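Local structure of importin subunit beta-1 (Saccharomyces cerevisiae, 5OWU) at residues D565-S568 against L569-L572; K608-S611 against A612-E615. The protein carries proteins into the nucleus together with the importin alpha subunit, which recognises the classical nuclear localization signal of the cargo. All blocks are in the same frame, centred on the assembly; numbering follows the deposited sequence.

In the fold
Both contacts are local and lie at the surface of the superhelix, in consecutive HEAT repeats: contact 1 in HEAT 13, on helix 563-586, and contact 2 in HEAT 14, on the loop between helices 595-607 and 615-629. Their centres are 11 Å apart and they touch, since Q570 of contact 1 packs through its CD on CB of F613 and through its backbone O on CG2 of I614. The chemistry follows the backbone. Regular helix gives contact 1 four evenly spaced i to i+4 bonds, whereas the turn in contact 2 offers weaker, bent or longer bonds and an aspartate set against a phenylalanine edge. Each has one buried side chain, L572 and I614 respectively.

Contact 1 of 2, residues D565-S568 against L569-L572; sequences DAQS and LQEL
The first turns of helix 563-586, in HEAT repeat 13, hold this contact, in which A566 and Q570 meet one turn apart. The backbone N of Q570 donates to A566 O at 2.9 Å, the N-H...O angle being 161°. L569 N to D565 O, E571 N to Q567 O and L572 N to S568 O repeat the same i to i+4 bond. The Q570 side chain then folds back along the helix: CG is anti to the carbonyl carbon (chi1 -82°) and the chain bends at chi2, which brings CD to 3.4 Å from A566 O. Its OE1 also stands 3.4 Å from A566 O, two acceptors that cannot bond each other, and 3.7 Å from Q567 CA. An alanine here would probably strip F613 CB of the amide carbon that packs on it and leave a gap beside A566 O. L569 and L572 both touch T553 of helix 536-553, and L572 also meets F521 of helix 516-530. E571 OE2 accepts a hydrogen bond from N575 ND2, one turn on. The polar contact between the segments is thus carried by backbone bonds, leaving the leucine side chains to pack on helices 536-553 and 516-530.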
loop_
_atom_site.group_PDB
_atom_site.type_symbol
_atom_site.label_atom_id
_atom_site.label_comp_id
_atom_site.label_asym_id
_atom_site.label_seq_id
_atom_site.Cartn_x
_atom_site.Cartn_y
_atom_site.Cartn_z
ATOM N N ASP A 565 -24.289 2.854 -18.403
ATOM C CA ASP A 565 -25.018 4.077 -18.071
ATOM C C ASP A 565 -25.311 4.142 -16.579
ATOM O O ASP A 565 -25.132 5.186 -15.939
ATOM C CB ASP A 565 -26.335 4.135 -18.849
ATOM C CG ASP A 565 -26.145 4.214 -20.350
ATOM O OD1 ASP A 565 -25.102 4.713 -20.814
ATOM O OD2 ASP A 565 -27.073 3.783 -21.067
ATOM N N ALA A 566 -25.777 3.028 -16.011
ATOM C CA ALA A 566 -26.163 3.011 -14.605
ATOM C C ALA A 566 -24.961 3.228 -13.700
ATOM O O ALA A 566 -25.049 3.968 -12.716
ATOM C CB ALA A 566 -26.857 1.693 -14.276
ATOM N N GLN A 567 -23.829 2.587 -14.011
ATOM C CA GLN A 567 -22.612 2.814 -13.236
ATOM C C GLN A 567 -22.186 4.273 -13.306
ATOM O O GLN A 567 -21.743 4.852 -12.306
ATOM C CB GLN A 567 -21.483 1.914 -13.744
ATOM C CG GLN A 567 -21.728 0.431 -13.524
ATOM C CD GLN A 567 -20.696 -0.448 -14.212
ATOM O OE1 GLN A 567 -20.078 -0.046 -15.201
ATOM N NE2 GLN A 567 -20.505 -1.656 -13.691
ATOM N N SER A 568 -22.308 4.885 -14.486
ATOM C CA SER A 568 -21.951 6.293 -14.623
ATOM C C SER A 568 -22.843 7.162 -13.746
ATOM O O SER A 568 -22.358 8.027 -13.003
ATOM C CB SER A 568 -22.049 6.707 -16.092
ATOM O OG SER A 568 -21.816 8.093 -16.244
ATOM N N LEU A 569 -24.154 6.926 -13.801
ATOM C CA LEU A 569 -25.074 7.674 -12.954
ATOM C C LEU A 569 -24.738 7.491 -11.477
ATOM O O LEU A 569 -24.744 8.460 -10.707
ATOM C CB LEU A 569 -26.513 7.238 -13.240
ATOM C CG LEU A 569 -27.596 7.908 -12.395
ATOM C CD1 LEU A 569 -27.633 9.413 -12.643
ATOM C CD2 LEU A 569 -28.949 7.277 -12.684
ATOM N N GLN A 570 -24.450 6.257 -11.058
ATOM C CA GLN A 570 -24.129 6.006 -9.654
ATOM C C GLN A 570 -22.868 6.757 -9.229
ATOM O O GLN A 570 -22.834 7.377 -8.159
ATOM C CB GLN A 570 -23.976 4.503 -9.418
ATOM C CG GLN A 570 -25.315 3.795 -9.226
ATOM C CD GLN A 570 -25.327 2.366 -9.749
ATOM O OE1 GLN A 570 -24.291 1.823 -10.136
ATOM N NE2 GLN A 570 -26.505 1.747 -9.756
ATOM N N GLU A 571 -21.817 6.709 -10.056
ATOM C CA GLU A 571 -20.591 7.448 -9.742
ATOM C C GLU A 571 -20.856 8.946 -9.662
ATOM O O GLU A 571 -20.319 9.629 -8.784
ATOM C CB GLU A 571 -19.513 7.148 -10.787
ATOM C CG GLU A 571 -18.261 8.046 -10.731
ATOM C CD GLU A 571 -17.399 7.797 -9.502
ATOM O OE1 GLU A 571 -17.721 6.874 -8.723
ATOM O OE2 GLU A 571 -16.398 8.529 -9.315
ATOM N N LEU A 572 -21.692 9.477 -10.563
ATOM C CA LEU A 572 -22.030 10.898 -10.513
ATOM C C LEU A 572 -22.759 11.250 -9.221
ATOM O O LEU A 572 -22.470 12.276 -8.590
ATOM C CB LEU A 572 -22.879 11.281 -11.724
ATOM C CG LEU A 572 -23.505 12.675 -11.691
ATOM C CD1 LEU A 572 -22.423 13.765 -11.549
ATOM C CD2 LEU A 572 -24.333 12.904 -12.936
#

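Contact 2 of 2, residues K608-S611 against A612-E615; sequences KKDS and AFIE
D610 and F613 lie side by side and point the same way, with the aspartate set against the ring edge. D610 OD1 comes to 3.2 Å from F613 CE1, and the carboxylate plane stands 83° from that of the ring. The backbone of the aspartate meets the same edge: D610 O is 3.0 Å from F613 CD1, near the ring plane. D610 O therefore faces the electropositive C-H rim of the phenyl group rather than its pi cloud. F613 has CG anti to its own carbonyl carbon (chi1 -60°), which puts the CD1-CE1 edge of the ring beside D610.

Next to this pair along the chain is S611 O, which accepts from I614 N at 3.1 Å, with the donor well above the carbonyl plane, and from E615 N in a weak bond bent to 128°. D610 O takes a further weak bond from F613 N, long at 3.4 Å but nearly straight. E615 adds its aliphatic part, CB lying 3.3 Å from S611 O. Further out, a type II beta turn from K608 to S611 sets the direction of the chain, closed by a weak bond from S611 N to K608 O. The K608 side chain crosses that of I614 at about a right angle, its NZ 4.1 Å from I614 CD1, and makes a long, weak ion pair with E558.

The loop that contains the turn joins helix 595-607 to helix 615-629 within HEAT repeat 14. I614 is its buried member, touching L605 of the preceding helix and Q573 of helix 563-586, so that the loop packs on the last helix of HEAT repeat 13.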
loop_
_atom_site.group_PDB
_atom_site.type_symbol
_atom_site.label_atom_id
_atom_site.label_comp_id
_atom_site.label_asym_id
_atom_site.label_seq_id
_atom_site.Cartn_x
_atom_site.Cartn_y
_atom_site.Cartn_z
ATOM N N LYS A 608 -34.461 3.660 -3.257
ATOM C CA LYS A 608 -34.232 3.264 -4.636
ATOM C C LYS A 608 -33.860 1.791 -4.727
ATOM O O LYS A 608 -33.241 1.226 -3.823
ATOM C CB LYS A 608 -33.101 4.093 -5.239
ATOM C CG LYS A 608 -33.559 5.228 -6.120
ATOM C CD LYS A 608 -32.388 6.045 -6.635
ATOM C CE LYS A 608 -31.228 5.191 -7.165
ATOM N NZ LYS A 608 -30.129 6.027 -7.712
ATOM N N LYS A 609 -34.222 1.172 -5.846
ATOM C CA LYS A 609 -33.643 -0.118 -6.180
ATOM C C LYS A 609 -32.154 0.051 -6.462
ATOM O O LYS A 609 -31.713 1.073 -6.997
ATOM C CB LYS A 609 -34.340 -0.738 -7.392
ATOM C CG LYS A 609 -33.739 -2.084 -7.791
ATOM C CD LYS A 609 -34.507 -2.784 -8.898
ATOM C CE LYS A 609 -33.833 -4.111 -9.247
ATOM N NZ LYS A 609 -33.798 -5.042 -8.083
ATOM N N ASP A 610 -31.373 -0.965 -6.097
ATOM C CA ASP A 610 -29.914 -0.892 -6.193
ATOM C C ASP A 610 -29.358 0.254 -5.350
ATOM O O ASP A 610 -28.352 0.873 -5.707
ATOM C CB ASP A 610 -29.454 -0.758 -7.652
ATOM C CG ASP A 610 -29.463 -2.082 -8.395
ATOM O OD1 ASP A 610 -29.238 -3.129 -7.752
ATOM O OD2 ASP A 610 -29.690 -2.074 -9.624
ATOM N N SER A 611 -30.011 0.551 -4.223
ATOM C CA SER A 611 -29.490 1.558 -3.306
ATOM C C SER A 611 -28.157 1.142 -2.707
ATOM O O SER A 611 -27.402 2.003 -2.242
ATOM C CB SER A 611 -30.502 1.832 -2.192
ATOM O OG SER A 611 -31.002 0.623 -1.643
ATOM N N ALA A 612 -27.842 -0.155 -2.724
ATOM C CA ALA A 612 -26.596 -0.632 -2.140
ATOM C C ALA A 612 -25.372 0.035 -2.749
ATOM O O ALA A 612 -24.308 0.045 -2.118
ATOM C CB ALA A 612 -26.495 -2.148 -2.305
ATOM N N PHE A 613 -25.494 0.594 -3.955
ATOM C CA PHE A 613 -24.328 1.155 -4.633
ATOM C C PHE A 613 -24.004 2.573 -4.168
ATOM O O PHE A 613 -22.835 2.971 -4.204
ATOM C CB PHE A 613 -24.544 1.137 -6.150
ATOM C CG PHE A 613 -24.771 -0.242 -6.716
ATOM C CD1 PHE A 613 -26.049 -0.762 -6.814
ATOM C CD2 PHE A 613 -23.707 -1.018 -7.151
ATOM C CE1 PHE A 613 -26.266 -2.024 -7.329
ATOM C CE2 PHE A 613 -23.921 -2.284 -7.670
ATOM C CZ PHE A 613 -25.201 -2.785 -7.758
ATOM N N ILE A 614 -25.001 3.341 -3.722
ATOM C CA ILE A 614 -24.781 4.700 -3.234
ATOM C C ILE A 614 -25.106 4.869 -1.754
ATOM O O ILE A 614 -24.888 5.958 -1.213
ATOM C CB ILE A 614 -25.578 5.730 -4.058
ATOM C CG1 ILE A 614 -27.071 5.424 -3.996
ATOM C CG2 ILE A 614 -25.091 5.753 -5.498
ATOM C CD1 ILE A 614 -27.930 6.631 -4.263
ATOM N N GLU A 615 -25.629 3.840 -1.078
ATOM C CA GLU A 615 -26.086 4.044 0.295
ATOM C C GLU A 615 -24.948 4.488 1.204
ATOM O O GLU A 615 -25.182 5.183 2.194
ATOM C CB GLU A 615 -26.747 2.776 0.847
ATOM C CG GLU A 615 -25.857 1.546 0.906
ATOM C CD GLU A 615 -26.535 0.360 1.586
ATOM O OE1 GLU A 615 -27.573 0.553 2.262
ATOM O OE2 GLU A 615 -26.025 -0.770 1.442
#